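Local coordinates for protein X-PRO dipeptidase (Streptococcus pyogenes M1 GAS, PDB 3O5V) that probably contributes the N-terminal creatinase/prolidase domain to a manganese-dependent dipeptidase of the M24B family that cleaves Xaa-Pro dipeptides, at residues K4-Q7 with I8-Y11; V26-N29 with Y30-F34. One frame throughout, in Å; residues are numbered along the deposited sequence.

Interaction 1: K4-Q7 with I8-Y11; sequences KLDQ and IRLY
R9 folds its side chain back over the preceding turn, so that its guanidinium overlaps the backbone of L5 and its edge meets the carboxylate of D6. The salt bridge runs from R9 NH2 to D6 OD1 at 2.7 Å, with an N-H...O angle of 162°. Its geometry is uneven on the two sides: OD1 lies in the guanidinium plane, yet NH2 reaches OD1 from above the carboxylate plane, and the two flat groups stand 74° apart. A single N-H therefore grips a single oxygen, unlike a two-pronged, coplanar pair. The bend that makes this possible is at chi3 of R9 (-74°), which turns the NE end back toward the helix start after an extended CA-CB-CG-CD run. One guanidinium face then sits over L5 O, while NH1 lies 3.7 Å from L5 CB. L5 O is meanwhile taken by the backbone, R9 N donating to it at 3.0 Å. The other carboxylate oxygen, D6 OD2, is held by S1 OG, a residue left over from the expression tag, so this second bond belongs to the construct.

Away from this polar edge, L5 and I8 run alongside each other in the same direction, L5 CD2 touching I8 CD1 at 3.6 Å. The i to i+4 backbone bonds of the same turns include I8 N to K4 O (3.2 Å) and Y11 N to Q7 O (3.0 Å). Q7 and L10 occupy the exposed side. This part of helix 3-14 is amphipathic: L5 and I8 pack on L31 of helix 25-32 and on V47 of strand 44-48, R9 also rests on V47 and P53, and I8 and Q7 touch Y127 of helix 125-129.

Interaction 2: V26-N29 with Y30-F34; sequences VTIN and YLTGF
T32 sets its hydroxyl and methyl alongside I28, and the tight part of this contact centres on I28 O, which accepts two bonds from T32. T32 N donates at 2.8 Å in a bent hydrogen bond, and T32 OG1 gives its hydrogen to the same oxygen, also at 2.8 Å, arriving 44° above the carbonyl plane. The hydroxyl reaches both ways because OG1 stands between the backbone N and the carbonyl carbon of T32 (chi1 71°): while donating back to I28 O, it accepts from F34 N at 3.2 Å along a nearly straight path of 162°. One hydroxyl thereby joins the last helical turn to the chain that leaves it. One residue earlier, L31 packs against the previous turn, its CG 3.4 Å from T27 O, the oxygen that also receives L31 N. I28 and L31 are buried against F22 and L45 of the sheet, and T27 OG1 bonds to E101.

The opposite character belongs to V26 and Y30, both exposed. They are joined through the backbone, Y30 N to V26 O at 3.0 Å, while the Y30 ring leads away from the preceding turn. N29 lies partly exposed between these extremes; its CB approaches F34 O at 3.5 Å, and its CA makes a CH...O contact with that oxygen. G33, also exposed, closes the helix by donating its N to N29 O at 2.8 Å, then leaves helical geometry with positive phi, a conformation that favours glycine. The combination is characteristic of a helix C-terminus ending at a glycine, here overlapped by an ST turn built on T32 and closed by F34 N.

Overall arrangement
Interaction 1 comes first along the chain, within helix 3-14; interaction 2 follows on helix 25-32 and the turn after it, with strand 19-22 between the two helices. Their centres lie 14 Å apart, yet the helices touch: I8 CD1 meets L31 CD2 at 3.5 Å, and K4 CE approaches Y30 O at the same distance. Both helices also place side chains on strand 44-48 of the mixed sheet, V47 receiving the first and L45 the second. The two local contacts thus belong to one layer of helix packing on the sheet of the creatinase/prolidase N-terminal domain, with helix 3-14 resting on both helix 25-32 and strand 44-48.

Interaction 1: K4-Q7 with I8-Y11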
# COMPACT_ATOMS: atom_id res chain seq x y z
N LYS A 4 -1.29 -8.59 -12.24
CA LYS A 4 -1.65 -9.00 -10.89
C LYS A 4 -2.43 -7.90 -10.17
O LYS A 4 -3.36 -8.18 -9.40
CB LYS A 4 -0.42 -9.41 -10.09
CG LYS A 4 0.31 -10.63 -10.65
CD LYS A 4 1.53 -10.87 -9.80
CE LYS A 4 2.75 -11.26 -10.60
NZ LYS A 4 3.06 -10.41 -11.78
N LEU A 5 -2.07 -6.64 -10.41
CA LEU A 5 -2.85 -5.55 -9.81
C LEU A 5 -4.23 -5.41 -10.46
O LEU A 5 -5.17 -4.95 -9.80
CB LEU A 5 -2.08 -4.21 -9.81
CG LEU A 5 -0.71 -4.24 -9.09
CD1 LEU A 5 -0.05 -2.86 -9.14
CD2 LEU A 5 -0.83 -4.72 -7.63
N ASP A 6 -4.37 -5.80 -11.73
CA ASP A 6 -5.70 -5.88 -12.37
C ASP A 6 -6.61 -6.87 -11.59
O ASP A 6 -7.81 -6.65 -11.46
CB ASP A 6 -5.60 -6.33 -13.83
CG ASP A 6 -5.22 -5.20 -14.79
OD1 ASP A 6 -5.30 -4.01 -14.43
OD2 ASP A 6 -4.84 -5.53 -15.94
N GLN A 7 -6.02 -7.96 -11.11
CA GLN A 7 -6.77 -8.97 -10.33
C GLN A 7 -7.20 -8.40 -8.97
O GLN A 7 -8.31 -8.68 -8.50
CB GLN A 7 -5.94 -10.25 -10.14
CG GLN A 7 -5.76 -11.11 -11.41
CD GLN A 7 -7.10 -11.51 -12.06
OE1 GLN A 7 -8.07 -11.84 -11.38
NE2 GLN A 7 -7.15 -11.46 -13.38
N ILE A 8 -6.31 -7.63 -8.33
CA ILE A 8 -6.66 -6.98 -7.05
C ILE A 8 -7.79 -5.98 -7.24
O ILE A 8 -8.75 -5.97 -6.46
CB ILE A 8 -5.44 -6.32 -6.37
CG1 ILE A 8 -4.48 -7.41 -5.89
CG2 ILE A 8 -5.87 -5.43 -5.17
CD1 ILE A 8 -3.07 -6.97 -5.88
N ARG A 9 -7.69 -5.16 -8.28
CA ARG A 9 -8.74 -4.20 -8.56
C ARG A 9 -10.10 -4.86 -8.83
O ARG A 9 -11.13 -4.35 -8.37
CB ARG A 9 -8.32 -3.22 -9.67
CG ARG A 9 -7.20 -2.24 -9.22
CD ARG A 9 -6.86 -1.21 -10.29
NE ARG A 9 -6.10 -1.83 -11.39
CZ ARG A 9 -4.78 -1.79 -11.51
NH1 ARG A 9 -4.02 -1.14 -10.62
NH2 ARG A 9 -4.20 -2.40 -12.55
N LEU A 10 -10.11 -6.02 -9.51
CA LEU A 10 -11.35 -6.76 -9.70
C LEU A 10 -11.91 -7.21 -8.35
O LEU A 10 -13.11 -7.06 -8.06
CB LEU A 10 -11.11 -7.98 -10.60
CG LEU A 10 -12.22 -8.48 -11.53
CD1 LEU A 10 -12.03 -9.95 -11.89
CD2 LEU A 10 -13.64 -8.20 -11.03
N TYR A 11 -11.03 -7.77 -7.52
CA TYR A 11 -11.40 -8.24 -6.18
C TYR A 11 -12.06 -7.14 -5.35
O TYR A 11 -13.13 -7.36 -4.77
CB TYR A 11 -10.17 -8.77 -5.44
CG TYR A 11 -10.48 -9.29 -4.05
CD1 TYR A 11 -11.20 -10.47 -3.87
CD2 TYR A 11 -10.04 -8.60 -2.92
CE1 TYR A 11 -11.47 -10.97 -2.60
CE2 TYR A 11 -10.31 -9.09 -1.64
CZ TYR A 11 -11.03 -10.26 -1.49
OH TYR A 11 -11.30 -10.74 -0.23

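Interaction 2: V26-N29 with Y30-F34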
# COMPACT_ATOMS: atom_id res chain seq x y z
N VAL A 26 7.09 -9.27 1.36
CA VAL A 26 6.98 -10.47 0.51
C VAL A 26 5.82 -10.37 -0.48
O VAL A 26 5.97 -10.70 -1.66
CB VAL A 26 6.89 -11.78 1.36
CG1 VAL A 26 6.67 -13.00 0.46
CG2 VAL A 26 8.18 -11.93 2.24
N THR A 27 4.66 -9.89 0.01
CA THR A 27 3.50 -9.66 -0.84
C THR A 27 3.80 -8.55 -1.86
O THR A 27 3.41 -8.66 -3.02
CB THR A 27 2.23 -9.29 -0.02
OG1 THR A 27 2.12 -10.18 1.10
CG2 THR A 27 0.97 -9.43 -0.88
N ILE A 28 4.48 -7.49 -1.43
CA ILE A 28 4.78 -6.39 -2.34
C ILE A 28 5.70 -6.86 -3.48
O ILE A 28 5.50 -6.50 -4.64
CB ILE A 28 5.35 -5.15 -1.57
CG1 ILE A 28 4.22 -4.52 -0.71
CG2 ILE A 28 5.93 -4.12 -2.55
CD1 ILE A 28 4.68 -3.33 0.21
N ASN A 29 6.67 -7.71 -3.16
CA ASN A 29 7.56 -8.28 -4.19
C ASN A 29 6.78 -9.22 -5.12
O ASN A 29 6.96 -9.24 -6.36
CB ASN A 29 8.73 -9.00 -3.52
CG ASN A 29 9.88 -9.29 -4.48
OD1 ASN A 29 10.08 -8.58 -5.46
ND2 ASN A 29 10.67 -10.31 -4.15
N TYR A 30 5.87 -10.00 -4.53
CA TYR A 30 5.00 -10.87 -5.32
C TYR A 30 4.23 -10.06 -6.37
O TYR A 30 4.17 -10.43 -7.55
CB TYR A 30 4.03 -11.61 -4.40
CG TYR A 30 3.25 -12.73 -5.07
CD1 TYR A 30 3.53 -14.06 -4.78
CD2 TYR A 30 2.21 -12.45 -5.97
CE1 TYR A 30 2.79 -15.10 -5.38
CE2 TYR A 30 1.48 -13.48 -6.59
CZ TYR A 30 1.78 -14.79 -6.29
OH TYR A 30 1.05 -15.82 -6.88
N LEU A 31 3.70 -8.91 -5.94
CA LEU A 31 2.89 -8.05 -6.80
C LEU A 31 3.66 -7.19 -7.77
O LEU A 31 3.16 -6.96 -8.87
CB LEU A 31 1.95 -7.16 -5.97
CG LEU A 31 0.90 -7.92 -5.17
CD1 LEU A 31 0.13 -6.95 -4.22
CD2 LEU A 31 -0.03 -8.72 -6.08
N THR A 32 4.86 -6.74 -7.40
CA THR A 32 5.56 -5.70 -8.18
C THR A 32 6.98 -6.05 -8.64
O THR A 32 7.53 -5.35 -9.49
CB THR A 32 5.68 -4.38 -7.38
OG1 THR A 32 6.63 -4.56 -6.32
CG2 THR A 32 4.33 -3.96 -6.80
N GLY A 33 7.58 -7.07 -8.03
CA GLY A 33 8.96 -7.44 -8.33
C GLY A 33 10.02 -6.57 -7.65
O GLY A 33 11.22 -6.73 -7.90
N PHE A 34 9.57 -5.65 -6.79
CA PHE A 34 10.48 -4.85 -5.94
C PHE A 34 10.52 -5.45 -4.53
O PHE A 34 9.48 -5.59 -3.89
CB PHE A 34 9.99 -3.40 -5.87
CG PHE A 34 10.66 -2.56 -4.80
CD1 PHE A 34 12.00 -2.21 -4.91
CD2 PHE A 34 9.94 -2.12 -3.69
CE1 PHE A 34 12.63 -1.43 -3.94
CE2 PHE A 34 10.56 -1.34 -2.71
CZ PHE A 34 11.90 -1.00 -2.83